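PDB 5IRB: RTX-adhesin from Marinomonas primoryensis, which probably helps its Antarctic bacterium to bind diatoms and ice, this chain being a row of calcium-bound beta-sandwich domains within the much longer adhesin. Local coordinates for residues D181-V186 with T201-H206; T153-L158 with G175-Q180; I134-R139 with K167-G172; V125-S130 with A298-D303; V20-E25 with A194-A199. One frame throughout, in Å; residues are numbered along the deposited sequence.

Interaction 1 of 5, residues D181-V186 with T201-H206; sequences DNSFQV and TTTSTH. With CA (calcium ion), chain J; CA (calcium ion), chain G.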
# COMPACT_ATOMS: atom_id res chain seq x y z
N ASP A 181 4.51 -13.94 6.53
CA ASP A 181 4.14 -12.66 7.11
C ASP A 181 2.86 -12.22 6.42
O ASP A 181 2.91 -11.63 5.34
CB ASP A 181 5.26 -11.62 6.88
CG ASP A 181 5.06 -10.33 7.67
OD1 ASP A 181 4.01 -10.19 8.34
OD2 ASP A 181 5.94 -9.44 7.60
N ASN A 182 1.70 -12.49 7.03
CA ASN A 182 0.44 -12.25 6.33
C ASN A 182 -0.19 -10.89 6.60
O ASN A 182 -1.24 -10.57 6.05
CB ASN A 182 -0.56 -13.37 6.64
CG ASN A 182 -0.94 -13.45 8.10
OD1 ASN A 182 -0.64 -12.56 8.90
ND2 ASN A 182 -1.61 -14.54 8.47
N SER A 183 0.48 -10.09 7.42
CA SER A 183 0.04 -8.73 7.69
C SER A 183 1.24 -7.80 7.87
O SER A 183 2.07 -7.99 8.76
CB SER A 183 -0.86 -8.69 8.92
OG SER A 183 -1.34 -7.37 9.11
N PHE A 184 1.31 -6.77 7.04
CA PHE A 184 2.40 -5.80 7.15
C PHE A 184 2.02 -4.36 6.77
O PHE A 184 1.07 -4.14 6.03
CB PHE A 184 3.58 -6.28 6.30
CG PHE A 184 3.22 -6.53 4.87
CD1 PHE A 184 3.19 -5.49 3.96
CD2 PHE A 184 2.90 -7.81 4.45
CE1 PHE A 184 2.85 -5.72 2.64
CE2 PHE A 184 2.56 -8.06 3.13
CZ PHE A 184 2.53 -7.00 2.22
N GLN A 185 2.76 -3.39 7.30
CA GLN A 185 2.62 -2.00 6.90
C GLN A 185 3.37 -1.63 5.63
O GLN A 185 4.47 -2.14 5.37
CB GLN A 185 3.05 -1.07 8.01
CG GLN A 185 2.04 -0.97 9.11
CD GLN A 185 1.82 0.47 9.54
OE1 GLN A 185 0.68 0.87 9.81
NE2 GLN A 185 2.89 1.25 9.59
N VAL A 186 2.70 -0.83 4.81
CA VAL A 186 3.28 -0.20 3.63
C VAL A 186 3.20 1.32 3.78
O VAL A 186 2.15 1.85 4.14
CB VAL A 186 2.54 -0.62 2.35
CG1 VAL A 186 3.19 -0.03 1.14
CG2 VAL A 186 2.58 -2.16 2.24
N THR A 201 0.48 5.72 5.45
CA THR A 201 0.65 4.28 5.66
C THR A 201 -0.68 3.55 5.56
O THR A 201 -1.75 4.15 5.75
CB THR A 201 1.22 3.95 7.04
OG1 THR A 201 0.18 4.14 8.02
CG2 THR A 201 2.43 4.81 7.40
N THR A 202 -0.60 2.25 5.33
CA THR A 202 -1.78 1.39 5.28
C THR A 202 -1.31 0.02 5.63
O THR A 202 -0.11 -0.29 5.54
CB THR A 202 -2.45 1.33 3.88
OG1 THR A 202 -3.74 0.73 3.99
CG2 THR A 202 -1.62 0.53 2.90
N THR A 203 -2.25 -0.81 6.07
CA THR A 203 -1.91 -2.16 6.43
C THR A 203 -2.44 -3.14 5.38
O THR A 203 -3.63 -3.15 5.08
CB THR A 203 -2.43 -2.49 7.82
OG1 THR A 203 -1.72 -1.68 8.77
CG2 THR A 203 -2.23 -3.97 8.11
N SER A 204 -1.55 -3.95 4.82
CA SER A 204 -1.94 -4.99 3.89
C SER A 204 -2.03 -6.32 4.62
O SER A 204 -1.11 -6.73 5.34
CB SER A 204 -0.95 -5.08 2.74
OG SER A 204 -1.36 -6.05 1.78
N THR A 205 -3.14 -7.02 4.44
CA THR A 205 -3.26 -8.33 5.02
C THR A 205 -3.64 -9.30 3.91
O THR A 205 -4.32 -8.93 2.94
CB THR A 205 -4.32 -8.39 6.11
OG1 THR A 205 -5.61 -8.18 5.54
CG2 THR A 205 -4.04 -7.33 7.19
N HIS A 206 -3.23 -10.55 4.07
CA HIS A 206 -3.60 -11.62 3.16
C HIS A 206 -3.64 -12.92 3.95
O HIS A 206 -3.30 -12.95 5.13
CB HIS A 206 -2.64 -11.69 1.98
CG HIS A 206 -1.22 -12.09 2.37
ND1 HIS A 206 -0.27 -11.12 2.68
CD2 HIS A 206 -0.64 -13.25 2.46
CE1 HIS A 206 0.85 -11.73 2.97
NE2 HIS A 206 0.68 -13.06 2.86
CA CA J . 3.48 -9.08 10.26
CA CA G . -5.40 -8.03 0.98
O HOH W 1 1.53 -10.45 10.27
O HOH W 2 -1.81 1.18 8.82
O HOH W 3 -3.25 -6.49 -0.08
O HOH W 4 -6.96 -8.42 3.04
O HOH W 5 -5.53 -5.93 2.70
O HOH W 6 -6.74 -7.03 -0.64
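The antiparallel beta hairpin of strands 183-191 and 197-208 is paired here toward its open end, Phe184 with Ser204 and Val186 with Thr202 as hydrogen-bonded pairs, Ser183 with Thr205 and Gln185 with Thr203 as non-hydrogen-bonded ones. Phe184 N gives to Ser204 O at 3.0 Å, and Ser204 N returns to Phe184 O at 2.9 Å. Just before strand 183-191 begins, Asn182 O accepts from His206 N at 2.8 Å. The imidazole of His206 lies with one face on the Asn182 backbone, Asn182 CA standing 3.7 Å from the ring centroid in a CH-pi contact. A chi1 of 66° swings that ring back over Asn182, and a bond from NE2 to Leu178 O fixes its rotation. His206 CE1 meets Phe184 CE2 edge to edge at 4.1 Å, while Ser204 CB covers one face of the phenyl ring. On the other side of the sheet, Ser183 OG sits 3.3 Å from Thr205 CG2, and a water bridges Gln185 OE1 and Thr203 OG1. Each side of the hairpin holds a calcium ion: Asp181 OD1, just before the strand, and Ser183 O bind one, Thr205 O and Asp123 another. Asp181 OD2 also accepts from Asn155 N. Phe184 and Val186 pack on strand 149-154 alongside, and Val186, Thr202 and Ser204 face strand 112-116 of the opposing sheet.

Interaction 2 of 5, residues T153-L158 with G175-Q180; sequences TINGTL and GSDLAQ
A type I' beta turn from Ile154 to Thr157, closing the hairpin of strands 149-154 and 157-162, brings Asn155 CA to 5.1 Å from Asp177 CA on helix 175-180. Asn155 and Gly156 occupy the two corners of the turn with positive phi, and the Asn155 side chain reaches out to the helix. With CG opposite its own backbone N (chi1 -165°), Asn155 crosses the Asp177 side chain at about a right angle. Its ND2 donates to Asp177 OD1 at 3.0 Å, nearly in the amide plane but on the anti side of the carboxylate, whose plane is turned 60° from the amide. The same OD1 receives a water at 2.6 Å; this water also donates to Asn155 O and accepts from Thr157 OG1, so it ties a corner and the last residue of the turn to the helix. Asp177 OD2 has its own partner in Tyr159 OH. Gln180, poorly ordered, lays CB 3.7 Å from Asn155 OD1, and a second water links Gln180 OE1 to Asn155 ND2. Beside these polar contacts, Ile154 CG2 touches Asp177 CB at 3.8 Å and Leu178 CD2 at 4.0 Å, the apolar part that continues onto Phe184 and Val173. Asp177 thus has both carboxylate oxygens engaged, OD1 by an amide N-H and a water, OD2 by a tyrosine hydroxyl, an arrangement that probably favours its ionised form and fixes how the helix lies against the turn.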
# COMPACT_ATOMS: atom_id res chain seq x y z
N THR A 153 8.27 -3.77 5.10
CA THR A 153 9.14 -4.80 5.63
C THR A 153 8.34 -6.09 5.83
O THR A 153 7.39 -6.13 6.63
CB THR A 153 9.79 -4.37 6.95
OG1 THR A 153 10.48 -3.14 6.76
CG2 THR A 153 10.78 -5.41 7.41
N ILE A 154 8.72 -7.12 5.09
CA ILE A 154 7.91 -8.33 4.99
C ILE A 154 8.77 -9.51 5.40
O ILE A 154 9.78 -9.81 4.75
CB ILE A 154 7.36 -8.54 3.56
CG1 ILE A 154 6.55 -7.31 3.13
CG2 ILE A 154 6.48 -9.81 3.48
CD1 ILE A 154 6.11 -7.32 1.69
N ASN A 155 8.39 -10.15 6.50
CA ASN A 155 9.18 -11.22 7.11
C ASN A 155 10.59 -10.76 7.41
O ASN A 155 11.56 -11.50 7.21
CB ASN A 155 9.20 -12.43 6.18
CG ASN A 155 9.67 -13.69 6.88
OD1 ASN A 155 9.43 -13.87 8.07
ND2 ASN A 155 10.35 -14.57 6.14
N GLY A 156 10.72 -9.52 7.88
CA GLY A 156 12.03 -8.98 8.21
C GLY A 156 12.81 -8.42 7.04
O GLY A 156 13.87 -7.83 7.22
N THR A 157 12.28 -8.54 5.83
CA THR A 157 13.00 -8.02 4.68
C THR A 157 12.36 -6.74 4.18
O THR A 157 11.16 -6.69 3.90
CB THR A 157 13.05 -9.03 3.52
OG1 THR A 157 13.82 -10.18 3.92
CG2 THR A 157 13.66 -8.40 2.27
N LEU A 158 13.20 -5.71 4.07
CA LEU A 158 12.80 -4.41 3.57
C LEU A 158 12.68 -4.44 2.07
O LEU A 158 13.63 -4.77 1.38
CB LEU A 158 13.81 -3.35 3.99
CG LEU A 158 13.51 -1.92 3.53
CD1 LEU A 158 12.19 -1.41 4.08
CD2 LEU A 158 14.67 -1.01 3.93
N GLY A 175 7.70 -14.85 -2.53
CA GLY A 175 6.63 -15.69 -1.99
C GLY A 175 6.86 -16.23 -0.59
O GLY A 175 5.93 -16.31 0.21
N SER A 176 8.09 -16.61 -0.28
CA SER A 176 8.35 -17.20 1.02
C SER A 176 8.25 -16.18 2.15
O SER A 176 7.82 -16.53 3.26
CB SER A 176 9.72 -17.88 1.05
OG SER A 176 10.70 -17.10 0.40
N ASP A 177 8.60 -14.91 1.89
CA ASP A 177 8.34 -13.88 2.90
C ASP A 177 6.85 -13.70 3.09
O ASP A 177 6.36 -13.64 4.21
CB ASP A 177 9.01 -12.54 2.53
CG ASP A 177 10.52 -12.61 2.61
OD1 ASP A 177 11.03 -13.39 3.45
OD2 ASP A 177 11.19 -11.89 1.84
N LEU A 178 6.12 -13.63 1.99
CA LEU A 178 4.68 -13.45 2.06
C LEU A 178 4.01 -14.67 2.70
O LEU A 178 3.00 -14.52 3.38
CB LEU A 178 4.09 -13.18 0.67
CG LEU A 178 4.44 -11.79 0.11
CD1 LEU A 178 4.18 -11.67 -1.39
CD2 LEU A 178 3.65 -10.71 0.86
N ALA A 179 4.56 -15.86 2.48
CA ALA A 179 4.05 -17.07 3.14
C ALA A 179 4.19 -17.00 4.66
O ALA A 179 3.43 -17.65 5.39
CB ALA A 179 4.76 -18.32 2.60
N GLN A 180 5.16 -16.22 5.14
CA GLN A 180 5.47 -16.18 6.56
C GLN A 180 5.01 -14.92 7.27
O GLN A 180 5.11 -14.83 8.49
CB GLN A 180 6.96 -16.36 6.76
CG GLN A 180 7.39 -17.79 6.54
CD GLN A 180 8.88 -17.93 6.36
OE1 GLN A 180 9.63 -17.94 7.34
NE2 GLN A 180 9.32 -18.05 5.12
O HOH W 7 12.89 -12.43 4.99
O HOH W 8 12.44 -16.88 7.19

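Interaction 3 of 5, residues I134-R139 with K167-G172; sequences ITVSGR and KTWSVG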
# COMPACT_ATOMS: atom_id res chain seq x y z
N ILE A 134 6.17 -12.68 -6.18
CA ILE A 134 4.82 -12.13 -6.22
C ILE A 134 4.86 -10.59 -6.25
O ILE A 134 5.56 -9.97 -5.45
CB ILE A 134 4.00 -12.59 -5.01
CG1 ILE A 134 3.78 -14.10 -5.03
CG2 ILE A 134 2.66 -11.90 -4.96
CD1 ILE A 134 3.31 -14.62 -3.68
N THR A 135 4.13 -9.99 -7.19
CA THR A 135 4.02 -8.54 -7.29
C THR A 135 3.16 -7.93 -6.19
O THR A 135 1.98 -8.30 -6.02
CB THR A 135 3.38 -8.10 -8.62
OG1 THR A 135 4.16 -8.57 -9.72
CG2 THR A 135 3.30 -6.54 -8.68
N VAL A 136 3.73 -6.99 -5.44
CA VAL A 136 2.93 -6.21 -4.51
C VAL A 136 2.78 -4.83 -5.12
O VAL A 136 3.77 -4.18 -5.45
CB VAL A 136 3.57 -6.13 -3.12
CG1 VAL A 136 2.70 -5.28 -2.19
CG2 VAL A 136 3.74 -7.53 -2.54
N SER A 137 1.54 -4.38 -5.27
CA SER A 137 1.29 -3.12 -5.97
C SER A 137 0.19 -2.33 -5.29
O SER A 137 -0.52 -2.83 -4.41
CB SER A 137 0.95 -3.38 -7.45
OG SER A 137 -0.34 -3.99 -7.59
N GLY A 138 0.04 -1.08 -5.71
CA GLY A 138 -0.93 -0.20 -5.09
C GLY A 138 -0.88 1.15 -5.76
O GLY A 138 -0.33 1.27 -6.86
N ARG A 139 -1.47 2.15 -5.12
CA ARG A 139 -1.43 3.50 -5.63
C ARG A 139 -1.23 4.43 -4.44
O ARG A 139 -1.44 4.02 -3.31
CB ARG A 139 -2.71 3.82 -6.41
CG ARG A 139 -2.61 5.03 -7.35
CD ARG A 139 -4.00 5.49 -7.77
NE ARG A 139 -4.00 6.68 -8.62
CZ ARG A 139 -3.82 7.93 -8.18
NH1 ARG A 139 -3.58 8.16 -6.89
NH2 ARG A 139 -3.85 8.97 -9.03
N LYS A 167 1.18 7.61 -10.35
CA LYS A 167 0.95 7.42 -8.91
C LYS A 167 0.69 5.97 -8.49
O LYS A 167 0.42 5.70 -7.32
CB LYS A 167 -0.19 8.31 -8.39
CG LYS A 167 0.09 9.84 -8.52
CD LYS A 167 -0.64 10.56 -7.39
CE LYS A 167 -0.36 12.03 -7.35
NZ LYS A 167 -1.18 12.66 -6.28
N THR A 168 0.79 5.03 -9.42
CA THR A 168 0.86 3.63 -9.02
C THR A 168 2.29 3.27 -8.65
O THR A 168 3.22 4.08 -8.82
CB THR A 168 0.37 2.68 -10.13
OG1 THR A 168 1.26 2.76 -11.25
CG2 THR A 168 -1.05 3.06 -10.56
N TRP A 169 2.44 2.08 -8.06
CA TRP A 169 3.75 1.57 -7.67
C TRP A 169 3.64 0.06 -7.65
O TRP A 169 2.56 -0.47 -7.42
CB TRP A 169 4.20 2.10 -6.31
CG TRP A 169 3.25 1.86 -5.19
CD1 TRP A 169 2.28 2.72 -4.72
CD2 TRP A 169 3.14 0.67 -4.42
NE1 TRP A 169 1.59 2.13 -3.68
CE2 TRP A 169 2.09 0.85 -3.48
CE3 TRP A 169 3.83 -0.56 -4.42
CZ2 TRP A 169 1.71 -0.13 -2.56
CZ3 TRP A 169 3.45 -1.54 -3.50
CH2 TRP A 169 2.41 -1.32 -2.59
N SER A 170 4.75 -0.64 -7.88
CA SER A 170 4.74 -2.08 -7.64
C SER A 170 6.14 -2.54 -7.36
O SER A 170 7.11 -1.90 -7.77
CB SER A 170 4.18 -2.84 -8.84
OG SER A 170 5.01 -2.68 -9.97
N VAL A 171 6.26 -3.66 -6.66
CA VAL A 171 7.56 -4.21 -6.35
C VAL A 171 7.44 -5.74 -6.20
O VAL A 171 6.45 -6.25 -5.66
CB VAL A 171 8.16 -3.56 -5.09
CG1 VAL A 171 7.32 -3.85 -3.87
CG2 VAL A 171 9.59 -4.00 -4.87
N GLY A 172 8.44 -6.45 -6.71
CA GLY A 172 8.48 -7.90 -6.63
C GLY A 172 8.91 -8.34 -5.24
O GLY A 172 9.91 -7.88 -4.71
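Trp169 lies flat over Gly138, its hydrogen-bonded antiparallel partner, and this is the tight half of the pairing between strands 133-142 and 168-174. Gly138 N stands 3.5 Å above the indole plane, over its centre, and Gly138 CA makes a CH-pi contact 4.0 Å from the centroid of the five-membered ring. Taking the position between backbone N and carbonyl carbon (chi1 55°), Trp169 CG folds the ring back across the neighbouring strand, where a residue without a side chain lets it settle on the backbone. Its far rim reaches Val136: CH2 meets Val136 CG1 at 4.0 Å, the two side chains pointing the same way. Here the indole also joins Ile114, Val150 and Met152 inside the sandwich. On the opposite face, round Ser137 and Ser170, the side chains are small, polar and more solvent-accessible. Ser137 CB touches Ser170 CB at 3.6 Å, Thr135 CG2 touches Ser170 CB at 3.8 Å, and Ser137 OG turns to Asn117 ND2. Arg139 is the long exception: its chain runs out extended, and its guanidinium rests one face on Lys167 CB, 3.7 Å from Arg139 CZ. Lys167 NZ donates to Ala144 O and stays 5.1 Å from Arg139 NH1. The guanidinium therefore meets Lys167 through aliphatic carbon, while the ammonium is drawn to the Ala144 carbonyl, which probably eases the repulsion between the like charges.

Interaction 4 of 5, residues V125-S130 with A298-D303; sequences VNAEES and AGNTVD. With CA (calcium ion), chain F.
Asn126, Asn300 and Ala298 carry this junction between a calcium loop of one beta-sandwich domain and the turn before strand 301-312 of the next. Asn126, with the most surface buried, uses both ends of its amide. ND2 donates to Ala298 O at 3.1 Å, the acceptor lying close to the amide plane, while OD1 accepts from Glu129 N at 2.7 Å in an Asx motif. The side chain can do both because CG sits between the backbone N and carbonyl carbon (chi1 72°), curled over the start of the helical turn. Asn300 slides past Asn126 in the opposite direction, the amide planes 51° apart. Its OD1 takes Ala127 N at 3.0 Å in the carbonyl plane, with a nearly straight N-H (168°), and also receives a water; Asn126 CB lies 3.3 Å from the same oxygen. Asn300 ND2 donates to Asp209 O. Ala298 adds its CB, 4.3 Å from Asn126 CB, and its carbonyl oxygen receives a water that also binds the calcium ion. Glu129 chelates that ion through both carboxylate oxygens, and OE1 further accepts from Asn126 N at 2.7 Å, coupling the metal site to the junction. Thr120, Asp122 and Val124 complete the protein ligands. The loop leads from strand 124-125 to strand 133-142; Asn300 lies beside the calcium site of Asp209 and Asp296, and the strand after it, 301-312, pairs with strand 287-295.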
# COMPACT_ATOMS: atom_id res chain seq x y z
N VAL A 125 -2.03 -16.58 -0.67
CA VAL A 125 -0.76 -17.10 -1.15
C VAL A 125 -0.78 -18.62 -1.10
O VAL A 125 -0.74 -19.21 -0.02
CB VAL A 125 0.44 -16.59 -0.34
CG1 VAL A 125 1.73 -17.25 -0.83
CG2 VAL A 125 0.56 -15.06 -0.47
N ASN A 126 -0.85 -19.26 -2.27
CA ASN A 126 -0.85 -20.73 -2.28
C ASN A 126 0.57 -21.31 -2.35
O ASN A 126 1.55 -20.56 -2.38
CB ASN A 126 -1.72 -21.28 -3.43
CG ASN A 126 -1.12 -21.08 -4.82
OD1 ASN A 126 0.07 -20.78 -4.97
ND2 ASN A 126 -1.93 -21.29 -5.84
N ALA A 127 0.65 -22.65 -2.41
CA ALA A 127 1.94 -23.34 -2.39
C ALA A 127 2.89 -22.88 -3.49
O ALA A 127 4.04 -22.54 -3.23
CB ALA A 127 1.72 -24.88 -2.49
N GLU A 128 2.40 -22.88 -4.72
CA GLU A 128 3.19 -22.45 -5.86
C GLU A 128 3.59 -20.99 -5.81
O GLU A 128 4.72 -20.63 -6.18
CB GLU A 128 2.41 -22.78 -7.13
CG GLU A 128 2.77 -21.98 -8.37
CD GLU A 128 2.13 -22.57 -9.63
OE1 GLU A 128 1.15 -23.36 -9.52
OE2 GLU A 128 2.57 -22.19 -10.74
N GLU A 129 2.70 -20.14 -5.32
CA GLU A 129 2.98 -18.71 -5.26
C GLU A 129 4.05 -18.46 -4.19
O GLU A 129 4.87 -17.56 -4.32
CB GLU A 129 1.70 -17.93 -4.95
CG GLU A 129 0.68 -17.89 -6.13
CD GLU A 129 -0.75 -17.52 -5.70
OE1 GLU A 129 -1.08 -17.76 -4.51
OE2 GLU A 129 -1.54 -16.98 -6.53
N SER A 130 4.06 -19.32 -3.18
CA SER A 130 5.02 -19.20 -2.09
C SER A 130 6.43 -19.54 -2.53
O SER A 130 7.38 -19.24 -1.80
CB SER A 130 4.62 -20.12 -0.95
OG SER A 130 5.01 -21.44 -1.24
N ALA A 298 -7.94 -22.15 -3.15
CA ALA A 298 -6.66 -21.47 -3.38
C ALA A 298 -5.90 -22.00 -4.59
O ALA A 298 -4.97 -21.34 -5.05
CB ALA A 298 -5.77 -21.58 -2.16
N GLY A 299 -6.28 -23.17 -5.09
CA GLY A 299 -5.63 -23.72 -6.27
C GLY A 299 -4.56 -24.76 -5.99
O GLY A 299 -3.89 -25.22 -6.92
N ASN A 300 -4.38 -25.13 -4.73
CA ASN A 300 -3.47 -26.21 -4.40
C ASN A 300 -4.06 -27.51 -4.89
O ASN A 300 -5.27 -27.62 -5.01
CB ASN A 300 -3.23 -26.28 -2.90
CG ASN A 300 -2.67 -25.00 -2.34
OD1 ASN A 300 -1.64 -24.52 -2.81
ND2 ASN A 300 -3.35 -24.45 -1.34
N THR A 301 -3.23 -28.51 -5.15
CA THR A 301 -3.74 -29.81 -5.57
C THR A 301 -3.27 -30.90 -4.63
O THR A 301 -2.27 -30.74 -3.93
CB THR A 301 -3.28 -30.16 -6.99
OG1 THR A 301 -1.85 -30.13 -7.03
CG2 THR A 301 -3.82 -29.11 -7.97
N VAL A 302 -4.00 -32.02 -4.64
CA VAL A 302 -3.69 -33.15 -3.78
C VAL A 302 -4.29 -34.44 -4.38
O VAL A 302 -5.37 -34.42 -4.96
CB VAL A 302 -4.22 -32.93 -2.34
CG1 VAL A 302 -5.75 -32.87 -2.31
CG2 VAL A 302 -3.67 -34.02 -1.37
N ASP A 303 -3.51 -35.51 -4.29
CA ASP A 303 -3.93 -36.87 -4.68
C ASP A 303 -4.38 -37.70 -3.48
O ASP A 303 -3.68 -37.72 -2.46
CB ASP A 303 -2.78 -37.59 -5.41
CG ASP A 303 -2.66 -37.16 -6.88
OD1 ASP A 303 -3.56 -36.44 -7.36
OD2 ASP A 303 -1.66 -37.53 -7.54
CA CA F . -3.36 -16.68 -4.85
O HOH W 9 -0.42 -24.48 -5.32
O HOH W 10 -1.10 -24.20 -7.37
O HOH W 11 -4.59 -18.87 -4.58
O HOH W 12 -3.91 -16.44 -6.73

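Interaction 5 of 5, residues V20-E25 with A194-A199; sequences VINAAE and AGNPYA. With CA (calcium ion), chain C.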
# COMPACT_ATOMS: atom_id res chain seq x y z
N VAL A 20 5.50 32.07 2.20
CA VAL A 20 4.94 30.83 2.75
C VAL A 20 5.60 30.46 4.07
O VAL A 20 6.83 30.36 4.17
CB VAL A 20 5.09 29.64 1.76
CG1 VAL A 20 4.63 28.33 2.40
CG2 VAL A 20 4.34 29.93 0.45
N ILE A 21 4.77 30.21 5.07
CA ILE A 21 5.23 29.72 6.35
C ILE A 21 4.99 28.20 6.47
O ILE A 21 3.84 27.74 6.44
CB ILE A 21 4.53 30.42 7.51
CG1 ILE A 21 4.86 31.92 7.51
CG2 ILE A 21 4.94 29.78 8.83
CD1 ILE A 21 6.32 32.20 7.81
N ASN A 22 6.07 27.43 6.56
CA ASN A 22 5.97 25.98 6.67
C ASN A 22 6.14 25.57 8.13
O ASN A 22 6.28 26.43 9.00
CB ASN A 22 6.99 25.27 5.75
CG ASN A 22 8.45 25.44 6.19
OD1 ASN A 22 8.75 25.87 7.30
ND2 ASN A 22 9.36 25.08 5.30
N ALA A 23 6.12 24.25 8.38
CA ALA A 23 6.20 23.70 9.73
C ALA A 23 7.46 24.12 10.45
O ALA A 23 7.44 24.44 11.63
CB ALA A 23 6.14 22.12 9.67
N ALA A 24 8.59 24.03 9.76
CA ALA A 24 9.87 24.35 10.39
C ALA A 24 9.95 25.85 10.71
O ALA A 24 10.42 26.24 11.78
CB ALA A 24 11.02 23.92 9.49
N GLU A 25 9.47 26.68 9.79
CA GLU A 25 9.45 28.13 10.02
C GLU A 25 8.54 28.46 11.19
O GLU A 25 8.92 29.21 12.09
CB GLU A 25 9.04 28.87 8.75
CG GLU A 25 10.10 28.78 7.66
CD GLU A 25 9.64 29.34 6.34
OE1 GLU A 25 8.44 29.22 6.02
OE2 GLU A 25 10.49 29.93 5.62
N ALA A 194 6.13 23.06 0.08
CA ALA A 194 6.63 23.99 1.10
C ALA A 194 7.75 23.38 1.91
O ALA A 194 8.27 24.02 2.82
CB ALA A 194 5.50 24.44 2.01
N GLY A 195 8.12 22.14 1.62
CA GLY A 195 9.21 21.50 2.33
C GLY A 195 8.80 20.64 3.52
O GLY A 195 9.65 20.09 4.23
N ASN A 196 7.50 20.47 3.75
CA ASN A 196 7.10 19.69 4.90
C ASN A 196 7.20 18.22 4.55
O ASN A 196 6.69 17.79 3.50
CB ASN A 196 5.68 20.01 5.34
CG ASN A 196 5.49 21.47 5.66
OD1 ASN A 196 6.22 22.05 6.48
ND2 ASN A 196 4.50 22.09 5.01
N PRO A 197 7.84 17.44 5.42
CA PRO A 197 7.82 16.00 5.12
C PRO A 197 6.44 15.47 5.39
O PRO A 197 5.71 16.04 6.21
CB PRO A 197 8.85 15.42 6.09
CG PRO A 197 8.96 16.42 7.19
CD PRO A 197 8.67 17.76 6.59
N TYR A 198 6.06 14.41 4.70
CA TYR A 198 4.80 13.74 5.00
C TYR A 198 5.00 12.25 4.88
O TYR A 198 5.98 11.77 4.30
CB TYR A 198 3.70 14.21 4.06
CG TYR A 198 4.01 14.06 2.58
CD1 TYR A 198 4.09 12.79 1.97
CD2 TYR A 198 4.21 15.18 1.80
CE1 TYR A 198 4.38 12.67 0.60
CE2 TYR A 198 4.50 15.08 0.45
CZ TYR A 198 4.58 13.83 -0.15
OH TYR A 198 4.87 13.78 -1.51
N ALA A 199 4.05 11.51 5.44
CA ALA A 199 4.08 10.07 5.41
C ALA A 199 2.64 9.59 5.40
O ALA A 199 1.79 10.15 6.08
CB ALA A 199 4.84 9.53 6.61
CA CA C . 9.14 30.09 3.67
O HOH W 13 8.86 22.20 7.14
O HOH W 14 8.48 27.56 2.70
O HOH W 15 10.65 27.78 2.88
O HOH W 16 11.33 30.69 2.64
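Asn22 and Glu25 form a capping box at the start of helix 23-26, and Asn22 also reaches across to Ala194 and Asn196, in the turn before strand 197-208 of the following beta-sandwich domain. At its root, Asn22 CB faces two oxygens, the backbone Ala194 O and the side-chain Asn196 OD1, each 3.4 Å away, and Ala194 CB, also of the following domain, touches it. CG stands between the backbone N and carbonyl carbon (chi1 69°), which splits the amide between helix and neighbour. On one branch OD1 caps the helix, accepting from Glu25 N at 2.7 Å in a bond that runs nearly along the C=O axis. The other branch, ND2, gives to Ala194 O at 2.9 Å, almost straight (171°) and in the amide plane. The box is closed by Asn22 N, which donates to Glu25 OE1. Both Glu25 carboxylate oxygens bind a calcium ion together with Val20 O, Thr16 and Asp18, so the same glutamate serves metal and helix. Val20 contributes a small apolar touch, CG1 on Ala194 CB at 4.0 Å. The amide of Asn196 is turned 60° from that of Asn22 and grips two backbones: ND2 donates to Lys107 O in the linker between the domains, and OD1 accepts from Ala23 N at 2.9 Å. A water donates to that same OD1 at 2.7 Å and accepts from Ala24 N.

Overall arrangement
From the N terminus, interaction 5 opens first, in the calcium loop of the leading domain, and closes in the middle domain after 168 intervening residues. Interaction 4 opens within that span, in the middle domain's own calcium loop, and closes in the last domain, so the two cross; their centres lie 48 Å apart. Interactions 3 and 2 cross each other and fall wholly inside both spans, joining sheet edge, hairpin turn and helix of the middle sandwich. Interaction 1 opens straight after interaction 2 closes, crosses interaction 5, with which it shares strand 197-208, and lies within the span of interaction 4. It touches interaction 2 through Asp181, Phe184 and His206, interaction 3 through Val186 and interaction 4 through His206.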